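Local coordinates for dihydrofolate reductase (Moritella profunda, PDB 2ZZA), which probably catalyses the NADPH-dependent reduction of 7,8-dihydrofolate to tetrahydrofolate, the form used in glycine, purine and DNA precursor synthesis, at residues Asn11-Gly16 with Phe127-Gln132; Met43-Phe48 with Val62-Thr67; Leu25-Gln30 with Asp147-Asn152. All coordinates share one frame; numbering follows the deposited sequence.

Contact 1 (Asn11-Gly16 with Phe127-Gln132). With NAP (NADP nicotinamide-adenine-dinucleotide phosphate), chain C.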
loop_
_atom_site.group_PDB
_atom_site.type_symbol
_atom_site.label_atom_id
_atom_site.label_comp_id
_atom_site.label_asym_id
_atom_site.label_seq_id
_atom_site.Cartn_x
_atom_site.Cartn_y
_atom_site.Cartn_z
ATOM N N ASN A 11 3.828 -8.638 12.352
ATOM C CA ASN A 11 3.385 -8.263 13.683
ATOM C C ASN A 11 3.940 -6.889 14.045
ATOM O O ASN A 11 4.945 -6.454 13.489
ATOM C CB ASN A 11 3.831 -9.305 14.708
ATOM C CG ASN A 11 3.179 -10.656 14.480
ATOM O OD1 ASN A 11 1.967 -10.743 14.245
ATOM N ND2 ASN A 11 3.974 -11.721 14.554
ATOM N N ASN A 12 3.275 -6.207 14.968
ATOM C CA ASN A 12 3.701 -4.879 15.402
ATOM C C ASN A 12 3.591 -3.865 14.264
ATOM O O ASN A 12 4.213 -2.809 14.301
ATOM C CB ASN A 12 5.142 -4.921 15.920
ATOM C CG ASN A 12 5.326 -5.918 17.052
ATOM O OD1 ASN A 12 4.646 -5.843 18.080
ATOM N ND2 ASN A 12 6.251 -6.858 16.871
ATOM N N ARG A 13 2.799 -4.204 13.256
ATOM C CA ARG A 13 2.563 -3.338 12.101
ATOM C C ARG A 13 3.790 -3.026 11.246
ATOM O O ARG A 13 3.789 -2.043 10.508
ATOM C CB ARG A 13 1.921 -2.019 12.542
ATOM C CG ARG A 13 0.663 -2.183 13.397
ATOM C CD ARG A 13 -0.164 -0.907 13.409
ATOM N NE ARG A 13 0.595 0.262 13.852
ATOM C CZ ARG A 13 0.852 0.567 15.122
ATOM N NH1 ARG A 13 1.554 1.655 15.410
ATOM N NH2 ARG A 13 0.403 -0.201 16.108
ATOM N N VAL A 14 4.828 -3.853 11.335
ATOM C CA VAL A 14 6.034 -3.646 10.531
ATOM C C VAL A 14 5.698 -3.796 9.039
ATOM O O VAL A 14 4.918 -4.674 8.664
ATOM C CB VAL A 14 7.138 -4.690 10.881
ATOM C CG1 VAL A 14 8.254 -4.635 9.840
ATOM C CG2 VAL A 14 7.713 -4.420 12.279
ATOM N N ILE A 15 6.276 -2.947 8.191
ATOM C CA ILE A 15 6.039 -3.044 6.746
ATOM C C ILE A 15 7.338 -2.938 5.948
ATOM O O ILE A 15 7.362 -3.227 4.751
ATOM C CB ILE A 15 5.077 -1.940 6.223
ATOM C CG1 ILE A 15 5.645 -0.554 6.548
ATOM C CG2 ILE A 15 3.683 -2.143 6.802
ATOM C CD1 ILE A 15 4.732 0.606 6.146
ATOM N N GLY A 16 8.419 -2.519 6.599
ATOM C CA GLY A 16 9.669 -2.392 5.869
ATOM C C GLY A 16 10.930 -2.207 6.687
ATOM O O GLY A 16 10.882 -1.889 7.870
ATOM N N PHE A 127 3.103 0.566 9.757
ATOM C CA PHE A 127 1.811 1.009 9.263
ATOM C C PHE A 127 1.185 1.801 10.416
ATOM O O PHE A 127 1.435 1.503 11.586
ATOM C CB PHE A 127 0.929 -0.197 8.920
ATOM C CG PHE A 127 -0.314 0.160 8.156
ATOM C CD1 PHE A 127 -0.253 0.438 6.798
ATOM C CD2 PHE A 127 -1.548 0.242 8.801
ATOM C CE1 PHE A 127 -1.399 0.795 6.085
ATOM C CE2 PHE A 127 -2.705 0.600 8.100
ATOM C CZ PHE A 127 -2.629 0.877 6.738
ATOM N N PRO A 128 0.378 2.835 10.110
ATOM C CA PRO A 128 -0.226 3.594 11.212
ATOM C C PRO A 128 -1.159 2.762 12.101
ATOM O O PRO A 128 -1.588 1.667 11.724
ATOM C CB PRO A 128 -0.953 4.737 10.493
ATOM C CG PRO A 128 -1.228 4.177 9.125
ATOM C CD PRO A 128 0.051 3.444 8.811
ATOM N N ASP A 129 -1.458 3.295 13.284
ATOM C CA ASP A 129 -2.328 2.628 14.254
ATOM C C ASP A 129 -3.785 2.809 13.827
ATOM O O ASP A 129 -4.536 3.583 14.429
ATOM C CB ASP A 129 -2.104 3.233 15.648
ATOM C CG ASP A 129 -2.780 2.434 16.752
ATOM O OD1 ASP A 129 -2.815 2.915 17.906
ATOM O OD2 ASP A 129 -3.272 1.323 16.469
ATOM N N TYR A 130 -4.176 2.088 12.782
ATOM C CA TYR A 130 -5.530 2.168 12.240
ATOM C C TYR A 130 -6.618 1.769 13.227
ATOM O O TYR A 130 -7.766 2.173 13.077
ATOM C CB TYR A 130 -5.654 1.290 10.993
ATOM C CG TYR A 130 -5.474 -0.194 11.261
ATOM C CD1 TYR A 130 -4.202 -0.751 11.420
ATOM C CD2 TYR A 130 -6.579 -1.041 11.365
ATOM C CE1 TYR A 130 -4.040 -2.118 11.670
ATOM C CE2 TYR A 130 -6.430 -2.404 11.620
ATOM C CZ TYR A 130 -5.160 -2.936 11.769
ATOM O OH TYR A 130 -5.016 -4.286 12.003
ATOM N N GLU A 131 -6.264 0.973 14.230
ATOM C CA GLU A 131 -7.246 0.530 15.209
ATOM C C GLU A 131 -7.752 1.655 16.106
ATOM O O GLU A 131 -8.708 1.472 16.854
ATOM C CB GLU A 131 -6.673 -0.601 16.069
ATOM C CG GLU A 131 -6.347 -1.862 15.278
ATOM C CD GLU A 131 -5.991 -3.041 16.168
ATOM O OE1 GLU A 131 -5.043 -2.923 16.974
ATOM O OE2 GLU A 131 -6.665 -4.086 16.058
ATOM N N GLN A 132 -7.118 2.821 16.032
ATOM C CA GLN A 132 -7.542 3.943 16.845
ATOM C C GLN A 132 -8.859 4.457 16.289
ATOM O O GLN A 132 -9.521 5.284 16.912
ATOM C CB GLN A 132 -6.485 5.055 16.830
ATOM C CG GLN A 132 -6.414 5.841 15.541
ATOM C CD GLN A 132 -5.274 6.832 15.536
ATOM O OE1 GLN A 132 -4.794 7.256 16.587
ATOM N NE2 GLN A 132 -4.843 7.220 14.347
HETATM P PA NAP C . 7.499 6.791 1.664
HETATM O O1A NAP C . 6.295 7.093 2.470
HETATM O O2A NAP C . 7.221 5.695 0.518
HETATM O O5B NAP C . 8.044 8.089 0.887
HETATM C C5B NAP C . 8.401 9.257 1.628
HETATM C C4B NAP C . 8.682 10.425 0.682
HETATM O O4B NAP C . 7.532 10.747 -0.117
HETATM C C3B NAP C . 8.988 11.709 1.451
HETATM O O3B NAP C . 10.352 11.678 1.878
HETATM C C2B NAP C . 8.832 12.684 0.286
HETATM O O2B NAP C . 9.896 12.492 -0.648
HETATM C C1B NAP C . 7.534 12.169 -0.339
HETATM N N9A NAP C . 6.358 12.744 0.350
HETATM C C8A NAP C . 5.809 12.310 1.483
HETATM N N7A NAP C . 4.739 13.048 1.769
HETATM C C5A NAP C . 4.602 13.960 0.811
HETATM C C6A NAP C . 3.687 14.973 0.559
HETATM N N6A NAP C . 2.666 15.184 1.385
HETATM N N1A NAP C . 3.839 15.726 -0.540
HETATM C C2A NAP C . 4.839 15.516 -1.377
HETATM N N3A NAP C . 5.728 14.561 -1.168
HETATM C C4A NAP C . 5.638 13.770 -0.092
HETATM O O3 NAP C . 8.762 6.251 2.511
HETATM P PN NAP C . 8.654 5.368 3.856
HETATM O O1N NAP C . 10.101 5.368 4.163
HETATM O O2N NAP C . 7.637 6.167 4.576
HETATM O O5D NAP C . 8.063 4.104 3.052
HETATM C C5D NAP C . 8.940 3.179 2.402
HETATM C C4D NAP C . 9.219 1.958 3.280
HETATM O O4D NAP C . 7.952 1.303 3.480
HETATM C C3D NAP C . 10.096 0.955 2.526
HETATM O O3D NAP C . 10.740 0.046 3.422
HETATM C C2D NAP C . 9.048 0.210 1.704
HETATM O O2D NAP C . 9.528 -1.085 1.332
HETATM C C1D NAP C . 7.975 0.046 2.782
HETATM N N1N NAP C . 6.646 -0.301 2.232
HETATM C C2N NAP C . 5.990 -1.462 2.662
HETATM C C3N NAP C . 4.703 -1.732 2.215
HETATM C C7N NAP C . 3.965 -2.983 2.701
HETATM O O7N NAP C . 2.757 -3.113 2.518
HETATM N N7N NAP C . 4.719 -3.875 3.338
HETATM C C4N NAP C . 4.072 -0.853 1.341
HETATM C C5N NAP C . 4.721 0.296 0.902
HETATM C C6N NAP C . 6.009 0.574 1.344
HETATM P P2B NAP C . 10.669 13.770 -1.242
HETATM O O1X NAP C . 11.180 13.526 -2.611
HETATM O O2X NAP C . 9.641 15.006 -1.177
HETATM O O3X NAP C . 11.843 14.078 -0.183
HETATM O O HOH W 1 2.666 3.531 13.588
#
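Arg13 meets Phe127 both through its backbone and through its side chain. Its carbonyl O accepts the N-H of Phe127 (Phe127 N to Arg13 O, 2.8 Å), and Arg13 NE gives a fairly straight bond of 2.7 Å to Phe127 O. That oxygen lies in the guanidinium plane, whereas NE stands 32° off the plane of the Phe127 carbonyl. A water that accepts from Arg13 NH1 donates to the same oxygen. The bend at chi3 (-56°) turns the guanidinium across 127-132, Asp129 CA lying over one face, toward its rim. The Asp129 carboxylate stacks nearly parallel with it; Arg13 NH2 and Asp129 OD2, 4.0 Å apart, form a long salt bridge of charges alone. Arginine suits this place because one flat group serves a carbonyl at its edge and an acid over its face. Ile15, branched and buried, lays CG2 against Phe127 CB at 4.0 Å, while its backbone O accepts from the nicotinamide amide N7N of NADP (3.1 Å). Gly16 lets the ribose come close, since a CB would run into O3D. The strand 14-16 pairs antiparallel with 125-126, and the backbone bond between Gly16 and Asp124 is consistent with the closed active-site loop of the Escherichia coli enzyme. Phe127 packs on strands 2-9 and 111-117, Ile15 and Pro128 lie against helix 99-105, and Tyr130 reaches His116 with its OH.

Contact 2 (Met43-Phe48 with Val62-Thr67). With NAP (NADP nicotinamide-adenine-dinucleotide phosphate), chain C.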
loop_
_atom_site.group_PDB
_atom_site.type_symbol
_atom_site.label_atom_id
_atom_site.label_comp_id
_atom_site.label_asym_id
_atom_site.label_seq_id
_atom_site.Cartn_x
_atom_site.Cartn_y
_atom_site.Cartn_z
ATOM N N MET A 43 1.890 6.554 -4.334
ATOM C CA MET A 43 2.970 6.121 -3.458
ATOM C C MET A 43 3.971 7.228 -3.155
ATOM O O MET A 43 4.089 8.201 -3.906
ATOM C CB MET A 43 3.718 4.971 -4.128
ATOM C CG MET A 43 4.420 5.412 -5.411
ATOM S SD MET A 43 5.089 4.080 -6.395
ATOM C CE MET A 43 3.779 3.865 -7.584
ATOM N N GLY A 44 4.705 7.072 -2.060
ATOM C CA GLY A 44 5.710 8.061 -1.723
ATOM C C GLY A 44 6.952 7.792 -2.553
ATOM O O GLY A 44 7.108 6.702 -3.114
ATOM N N ARG A 45 7.839 8.777 -2.634
ATOM C CA ARG A 45 9.069 8.637 -3.408
ATOM C C ARG A 45 9.891 7.421 -2.981
ATOM O O ARG A 45 10.420 6.700 -3.823
ATOM C CB ARG A 45 9.931 9.897 -3.257
ATOM C CG ARG A 45 11.248 9.861 -4.030
ATOM C CD ARG A 45 12.318 10.622 -3.275
ATOM N NE ARG A 45 13.573 10.761 -4.010
ATOM C CZ ARG A 45 14.095 11.932 -4.369
ATOM N NH1 ARG A 45 15.244 11.977 -5.029
ATOM N NH2 ARG A 45 13.460 13.063 -4.075
ATOM N N ASN A 46 10.008 7.199 -1.674
ATOM C CA ASN A 46 10.794 6.077 -1.182
ATOM C C ASN A 46 10.234 4.739 -1.644
ATOM O O ASN A 46 10.988 3.852 -2.051
ATOM C CB ASN A 46 10.885 6.108 0.347
ATOM C CG ASN A 46 11.644 7.326 0.861
ATOM O OD1 ASN A 46 12.428 7.935 0.137
ATOM N ND2 ASN A 46 11.421 7.674 2.121
ATOM N N THR A 47 8.914 4.593 -1.583
ATOM C CA THR A 47 8.275 3.357 -2.015
ATOM C C THR A 47 8.487 3.147 -3.515
ATOM O O THR A 47 8.732 2.027 -3.967
ATOM C CB THR A 47 6.762 3.369 -1.707
ATOM O OG1 THR A 47 6.569 3.359 -0.290
ATOM C CG2 THR A 47 6.072 2.150 -2.314
ATOM N N PHE A 48 8.390 4.214 -4.300
ATOM C CA PHE A 48 8.600 4.046 -5.729
ATOM C C PHE A 48 10.011 3.514 -5.984
ATOM O O PHE A 48 10.207 2.590 -6.774
ATOM C CB PHE A 48 8.435 5.352 -6.499
ATOM C CG PHE A 48 8.872 5.241 -7.935
ATOM C CD1 PHE A 48 8.133 4.486 -8.844
ATOM C CD2 PHE A 48 10.073 5.808 -8.356
ATOM C CE1 PHE A 48 8.587 4.293 -10.151
ATOM C CE2 PHE A 48 10.536 5.622 -9.660
ATOM C CZ PHE A 48 9.795 4.864 -10.558
ATOM N N VAL A 62 3.512 9.202 -8.065
ATOM C CA VAL A 62 4.524 9.294 -7.022
ATOM C C VAL A 62 4.584 10.679 -6.382
ATOM O O VAL A 62 4.607 11.699 -7.074
ATOM C CB VAL A 62 5.919 8.945 -7.593
ATOM C CG1 VAL A 62 6.974 9.018 -6.501
ATOM C CG2 VAL A 62 5.878 7.558 -8.229
ATOM N N LEU A 63 4.626 10.701 -5.055
ATOM C CA LEU A 63 4.672 11.948 -4.308
ATOM C C LEU A 63 6.085 12.362 -3.949
ATOM O O LEU A 63 6.836 11.604 -3.340
ATOM C CB LEU A 63 3.843 11.824 -3.029
ATOM C CG LEU A 63 2.325 11.917 -3.172
ATOM C CD1 LEU A 63 1.682 11.117 -2.062
ATOM C CD2 LEU A 63 1.885 13.369 -3.123
ATOM N N SER A 64 6.439 13.578 -4.338
ATOM C CA SER A 64 7.753 14.119 -4.040
ATOM C C SER A 64 7.719 15.627 -4.156
ATOM O O SER A 64 7.113 16.167 -5.077
ATOM C CB SER A 64 8.797 13.564 -5.001
ATOM O OG SER A 64 10.040 14.198 -4.793
ATOM N N ARG A 65 8.358 16.306 -3.210
ATOM C CA ARG A 65 8.411 17.756 -3.244
ATOM C C ARG A 65 9.653 18.239 -3.981
ATOM O O ARG A 65 9.897 19.441 -4.080
ATOM C CB ARG A 65 8.362 18.327 -1.830
ATOM C CG ARG A 65 6.956 18.331 -1.277
ATOM C CD ARG A 65 6.887 18.933 0.102
ATOM N NE ARG A 65 7.500 18.068 1.100
ATOM C CZ ARG A 65 6.889 17.671 2.212
ATOM N NH1 ARG A 65 7.519 16.882 3.070
ATOM N NH2 ARG A 65 5.646 18.065 2.465
ATOM N N GLN A 66 10.444 17.302 -4.495
ATOM C CA GLN A 66 11.632 17.677 -5.248
ATOM C C GLN A 66 11.114 17.986 -6.648
ATOM O O GLN A 66 10.863 17.084 -7.445
ATOM C CB GLN A 66 12.633 16.528 -5.298
ATOM C CG GLN A 66 14.000 16.949 -5.822
ATOM C CD GLN A 66 14.968 15.789 -5.903
ATOM O OE1 GLN A 66 14.919 14.868 -5.088
ATOM N NE2 GLN A 66 15.866 15.833 -6.881
ATOM N N THR A 67 10.947 19.272 -6.931
ATOM C CA THR A 67 10.413 19.723 -8.211
ATOM C C THR A 67 11.036 19.120 -9.467
ATOM O O THR A 67 10.342 18.926 -10.463
ATOM C CB THR A 67 10.484 21.258 -8.323
ATOM O OG1 THR A 67 9.785 21.675 -9.501
ATOM C CG2 THR A 67 11.939 21.724 -8.409
HETATM P PA NAP C . 7.499 6.791 1.664
HETATM O O1A NAP C . 6.295 7.093 2.470
HETATM O O2A NAP C . 7.221 5.695 0.518
HETATM O O5B NAP C . 8.044 8.089 0.887
HETATM C C5B NAP C . 8.401 9.257 1.628
HETATM C C4B NAP C . 8.682 10.425 0.682
HETATM O O4B NAP C . 7.532 10.747 -0.117
HETATM C C3B NAP C . 8.988 11.709 1.451
HETATM O O3B NAP C . 10.352 11.678 1.878
HETATM C C2B NAP C . 8.832 12.684 0.286
HETATM O O2B NAP C . 9.896 12.492 -0.648
HETATM C C1B NAP C . 7.534 12.169 -0.339
HETATM N N9A NAP C . 6.358 12.744 0.350
HETATM C C8A NAP C . 5.809 12.310 1.483
HETATM N N7A NAP C . 4.739 13.048 1.769
HETATM C C5A NAP C . 4.602 13.960 0.811
HETATM C C6A NAP C . 3.687 14.973 0.559
HETATM N N6A NAP C . 2.666 15.184 1.385
HETATM N N1A NAP C . 3.839 15.726 -0.540
HETATM C C2A NAP C . 4.839 15.516 -1.377
HETATM N N3A NAP C . 5.728 14.561 -1.168
HETATM C C4A NAP C . 5.638 13.770 -0.092
HETATM O O3 NAP C . 8.762 6.251 2.511
HETATM P PN NAP C . 8.654 5.368 3.856
HETATM O O1N NAP C . 10.101 5.368 4.163
HETATM O O2N NAP C . 7.637 6.167 4.576
HETATM O O5D NAP C . 8.063 4.104 3.052
HETATM C C5D NAP C . 8.940 3.179 2.402
HETATM C C4D NAP C . 9.219 1.958 3.280
HETATM O O4D NAP C . 7.952 1.303 3.480
HETATM C C3D NAP C . 10.096 0.955 2.526
HETATM O O3D NAP C . 10.740 0.046 3.422
HETATM C C2D NAP C . 9.048 0.210 1.704
HETATM O O2D NAP C . 9.528 -1.085 1.332
HETATM C C1D NAP C . 7.975 0.046 2.782
HETATM N N1N NAP C . 6.646 -0.301 2.232
HETATM C C2N NAP C . 5.990 -1.462 2.662
HETATM C C3N NAP C . 4.703 -1.732 2.215
HETATM C C7N NAP C . 3.965 -2.983 2.701
HETATM O O7N NAP C . 2.757 -3.113 2.518
HETATM N N7N NAP C . 4.719 -3.875 3.338
HETATM C C4N NAP C . 4.072 -0.853 1.341
HETATM C C5N NAP C . 4.721 0.296 0.902
HETATM C C6N NAP C . 6.009 0.574 1.344
HETATM P P2B NAP C . 10.669 13.770 -1.242
HETATM O O1X NAP C . 11.180 13.526 -2.611
HETATM O O2X NAP C . 9.641 15.006 -1.177
HETATM O O3X NAP C . 11.843 14.078 -0.183
#
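Arg45 and Gln66 each swing CG to the far side of CB from the backbone N (chi1 -180° and -168°), and these long arms bring guanidinium and amide together. Gln66 OE1 lies in the guanidinium plane and is gripped end-on by two nitrogens, Arg45 NH1 at 2.9 Å and Arg45 NH2, modelled doubtfully close, both from one face of the amide plane. Arg45 NH2 also binds O1X of the NADP 2'-phosphate at 2.7 Å, an oxygen shared with Ser64 OG at 2.6 Å. Arg65 N donates almost straight to O2X (2.7 Å). A leucine in place of Arg45 would probably leave Gln66 OE1 without its donors and the phosphate short of a balancing positive charge. Behind this site parallel strands 40-44 and 59-63 are joined by Leu63 N to Met43 O (2.8 Å), and Val62 CG2 rests against both Met43 CG and Phe48 CB, each at 3.8 Å. Gly44 suits its place because a CB would strike O5B. The beta-alpha-beta unit thus points the first turn of helix 45-51 at the pyrophosphate, where Thr47 N and OG1 hold O2A, and the cluster round the 2'-phosphate is consistent with selection of NADP over NAD.

Contact 3 (Leu25-Gln30 with Asp147-Asn152); sequences LPAELQ and DKNPHN. With FOL (folic acid), chain D.
The N-cap residue of helix 26-36 is Leu25, whose side chain cannot accept a bond, and Asn149 of a distant loop serves instead, its OD1 accepting the first-turn N-H of Ala27 at 2.8 Å. The donor lies only 15° from the amide plane, but the hydrogen comes in at a bent 147°. With chi1 at -64°, CG lies beside the backbone N of Asn149, which directs the amide at the helix start. OD1 also sits close to Pro26 N, which has no hydrogen to give. Proline suits the first turn, where its nitrogen needs no partner within the helix; its CD touches Lys148 O at 3.3 Å. Even the small Ala27 CB is tightly packed against Asn149 ND2 (3.1 Å). Leu25 fills the apolar side: its CD2 meets Pro150 CD at 3.8 Å and comes to the edge of the His151 ring, 3.8 Å from ND1. On the same helical turn Glu28 directs its carboxylate to folate, through the bend at chi2: OE1 takes the pterin amino group NA2 at 2.8 Å and also bonds to Thr115, and OE2 lies 2.6 Å from N3, the usual pterin-binding arrangement of dihydrofolate reductases. The loop 147-152 runs between strands 135-143 and 153-160; Leu25, Ala27 and Glu28 pack on Tyr153 of the latter, while Leu25 and His151 rest on Ile117 of strand 111-117.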
loop_
_atom_site.group_PDB
_atom_site.type_symbol
_atom_site.label_atom_id
_atom_site.label_comp_id
_atom_site.label_asym_id
_atom_site.label_seq_id
_atom_site.Cartn_x
_atom_site.Cartn_y
_atom_site.Cartn_z
ATOM N N LEU A 25 6.859 -13.099 -0.137
ATOM C CA LEU A 25 5.700 -13.949 -0.349
ATOM C C LEU A 25 5.165 -13.636 -1.743
ATOM O O LEU A 25 4.284 -12.793 -1.908
ATOM C CB LEU A 25 4.636 -13.656 0.712
ATOM C CG LEU A 25 5.027 -13.919 2.173
ATOM C CD1 LEU A 25 3.933 -13.404 3.099
ATOM C CD2 LEU A 25 5.247 -15.413 2.392
ATOM N N PRO A 26 5.698 -14.315 -2.769
ATOM C CA PRO A 26 5.236 -14.061 -4.139
ATOM C C PRO A 26 3.720 -14.098 -4.313
ATOM O O PRO A 26 3.153 -13.256 -5.007
ATOM C CB PRO A 26 5.958 -15.133 -4.959
ATOM C CG PRO A 26 6.223 -16.222 -3.964
ATOM C CD PRO A 26 6.624 -15.458 -2.730
ATOM N N ALA A 27 3.065 -15.063 -3.680
ATOM C CA ALA A 27 1.620 -15.173 -3.784
ATOM C C ALA A 27 0.925 -13.956 -3.178
ATOM O O ALA A 27 -0.172 -13.591 -3.600
ATOM C CB ALA A 27 1.145 -16.438 -3.093
ATOM N N GLU A 28 1.550 -13.336 -2.182
ATOM C CA GLU A 28 0.959 -12.163 -1.544
ATOM C C GLU A 28 1.133 -10.946 -2.457
ATOM O O GLU A 28 0.269 -10.071 -2.506
ATOM C CB GLU A 28 1.606 -11.910 -0.174
ATOM C CG GLU A 28 0.723 -11.119 0.782
ATOM C CD GLU A 28 0.634 -9.642 0.432
ATOM O OE1 GLU A 28 -0.448 -9.039 0.636
ATOM O OE2 GLU A 28 1.650 -9.080 -0.034
ATOM N N LEU A 29 2.250 -10.892 -3.176
ATOM C CA LEU A 29 2.492 -9.797 -4.117
ATOM C C LEU A 29 1.477 -9.883 -5.259
ATOM O O LEU A 29 1.089 -8.870 -5.834
ATOM C CB LEU A 29 3.912 -9.874 -4.682
ATOM C CG LEU A 29 5.013 -9.282 -3.802
ATOM C CD1 LEU A 29 6.366 -9.446 -4.484
ATOM C CD2 LEU A 29 4.717 -7.812 -3.559
ATOM N N GLN A 30 1.056 -11.100 -5.590
ATOM C CA GLN A 30 0.062 -11.294 -6.642
ATOM C C GLN A 30 -1.296 -10.821 -6.118
ATOM O O GLN A 30 -2.154 -10.405 -6.882
ATOM C CB GLN A 30 -0.012 -12.771 -7.052
ATOM C CG GLN A 30 1.173 -13.242 -7.892
ATOM C CD GLN A 30 1.358 -12.411 -9.157
ATOM O OE1 GLN A 30 0.413 -12.206 -9.923
ATOM N NE2 GLN A 30 2.581 -11.931 -9.381
ATOM N N ASP A 147 4.550 -24.074 -0.228
ATOM C CA ASP A 147 5.721 -24.319 -1.043
ATOM C C ASP A 147 6.566 -23.079 -1.338
ATOM O O ASP A 147 7.761 -23.036 -1.036
ATOM C CB ASP A 147 5.256 -24.930 -2.363
ATOM C CG ASP A 147 6.364 -25.598 -3.107
ATOM O OD1 ASP A 147 6.197 -25.868 -4.317
ATOM O OD2 ASP A 147 7.401 -25.860 -2.466
ATOM N N LYS A 148 5.926 -22.071 -1.923
ATOM C CA LYS A 148 6.606 -20.846 -2.323
ATOM C C LYS A 148 6.346 -19.624 -1.447
ATOM O O LYS A 148 6.876 -18.546 -1.710
ATOM C CB LYS A 148 6.234 -20.547 -3.774
ATOM C CG LYS A 148 6.274 -21.798 -4.641
ATOM C CD LYS A 148 6.066 -21.509 -6.114
ATOM C CE LYS A 148 6.070 -22.811 -6.904
ATOM N NZ LYS A 148 5.947 -22.583 -8.362
ATOM N N ASN A 149 5.533 -19.799 -0.411
ATOM C CA ASN A 149 5.202 -18.721 0.518
ATOM C C ASN A 149 5.312 -19.309 1.921
ATOM O O ASN A 149 4.357 -19.874 2.454
ATOM C CB ASN A 149 3.794 -18.226 0.224
ATOM C CG ASN A 149 3.684 -17.610 -1.155
ATOM O OD1 ASN A 149 3.948 -16.425 -1.340
ATOM N ND2 ASN A 149 3.317 -18.424 -2.139
ATOM N N PRO A 150 6.490 -19.172 2.544
ATOM C CA PRO A 150 6.802 -19.685 3.878
ATOM C C PRO A 150 6.140 -19.073 5.115
ATOM O O PRO A 150 6.470 -19.461 6.230
ATOM C CB PRO A 150 8.318 -19.577 3.928
ATOM C CG PRO A 150 8.555 -18.290 3.207
ATOM C CD PRO A 150 7.632 -18.397 2.006
ATOM N N HIS A 151 5.220 -18.135 4.939
ATOM C CA HIS A 151 4.561 -17.536 6.096
ATOM C C HIS A 151 3.050 -17.540 5.937
ATOM O O HIS A 151 2.534 -17.326 4.837
ATOM C CB HIS A 151 5.011 -16.087 6.297
ATOM C CG HIS A 151 6.481 -15.924 6.524
ATOM N ND1 HIS A 151 7.305 -15.274 5.630
ATOM C CD2 HIS A 151 7.272 -16.300 7.558
ATOM C CE1 HIS A 151 8.538 -15.255 6.102
ATOM N NE2 HIS A 151 8.545 -15.871 7.271
ATOM N N ASN A 152 2.337 -17.788 7.030
ATOM C CA ASN A 152 0.884 -17.758 6.977
ATOM C C ASN A 152 0.503 -16.283 6.946
ATOM O O ASN A 152 1.200 -15.448 7.527
ATOM C CB ASN A 152 0.261 -18.379 8.230
ATOM C CG ASN A 152 0.709 -19.807 8.467
ATOM O OD1 ASN A 152 0.696 -20.637 7.560
ATOM N ND2 ASN A 152 1.099 -20.101 9.702
HETATM N N1 FOL D . 0.642 -4.341 -0.140
HETATM C C2 FOL D . 0.576 -5.672 0.006
HETATM N NA2 FOL D . -0.590 -6.248 0.289
HETATM N N3 FOL D . 1.720 -6.458 -0.177
HETATM C C4 FOL D . 2.926 -5.837 -0.521
HETATM O O4 FOL D . 3.944 -6.502 -0.709
HETATM C C4A FOL D . 2.952 -4.456 -0.673
HETATM N N5 FOL D . 4.070 -3.840 -1.080
HETATM C C6 FOL D . 4.055 -2.520 -1.307
HETATM C C7 FOL D . 2.882 -1.799 -1.105
HETATM N N8 FOL D . 1.784 -2.406 -0.694
HETATM C C8A FOL D . 1.785 -3.728 -0.474
HETATM C C9 FOL D . 5.303 -1.793 -1.816
HETATM N N10 FOL D . 6.316 -2.718 -2.349
HETATM C C11 FOL D . 5.858 -4.826 -5.864
HETATM C C12 FOL D . 7.030 -4.934 -5.123
HETATM C C13 FOL D . 7.173 -4.219 -3.939
HETATM C C14 FOL D . 6.152 -3.389 -3.488
HETATM C C15 FOL D . 4.979 -3.286 -4.228
HETATM C C16 FOL D . 4.832 -4.004 -5.410
HETATM C C FOL D . 5.708 -5.604 -7.175
HETATM O O FOL D . 6.694 -5.963 -7.816
HETATM N N FOL D . 4.455 -5.837 -7.555
HETATM C CA FOL D . 4.119 -6.552 -8.797
HETATM C CB FOL D . 3.851 -8.033 -8.518
HETATM C CG FOL D . 5.124 -8.795 -8.142
HETATM C CD FOL D . 6.086 -8.902 -9.328
HETATM O OE1 FOL D . 5.654 -8.549 -10.447
HETATM O OE2 FOL D . 7.229 -9.351 -9.093
HETATM C CT FOL D . 2.856 -5.923 -9.387
HETATM O O1 FOL D . 2.093 -5.340 -8.585
HETATM O O2 FOL D . 2.681 -6.041 -10.620
#

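How the contacts relate
From the N terminus, 11-16 opens contact 1 and 25-30 opens contact 3 before either has closed. Contact 2 then opens and closes, at 43-48 and 62-67, so its short beta-alpha-beta loop lies within both of the longer ones. Contact 1 closes at 127-132 and contact 3 at 147-152, so these two cross. Contact 1 joins the active-site loop to the segment after strand 125-126, contact 3 ties the folate-binding helix 26-36 to the loop before strand 153-160, and contact 2 joins two neighbouring parallel strands and helix 45-51 at the cofactor phosphates. Contacts 1 and 2 both touch NADP, their centres 21 Å apart; contacts 2 and 3 lie on opposite sides of the chain's centre.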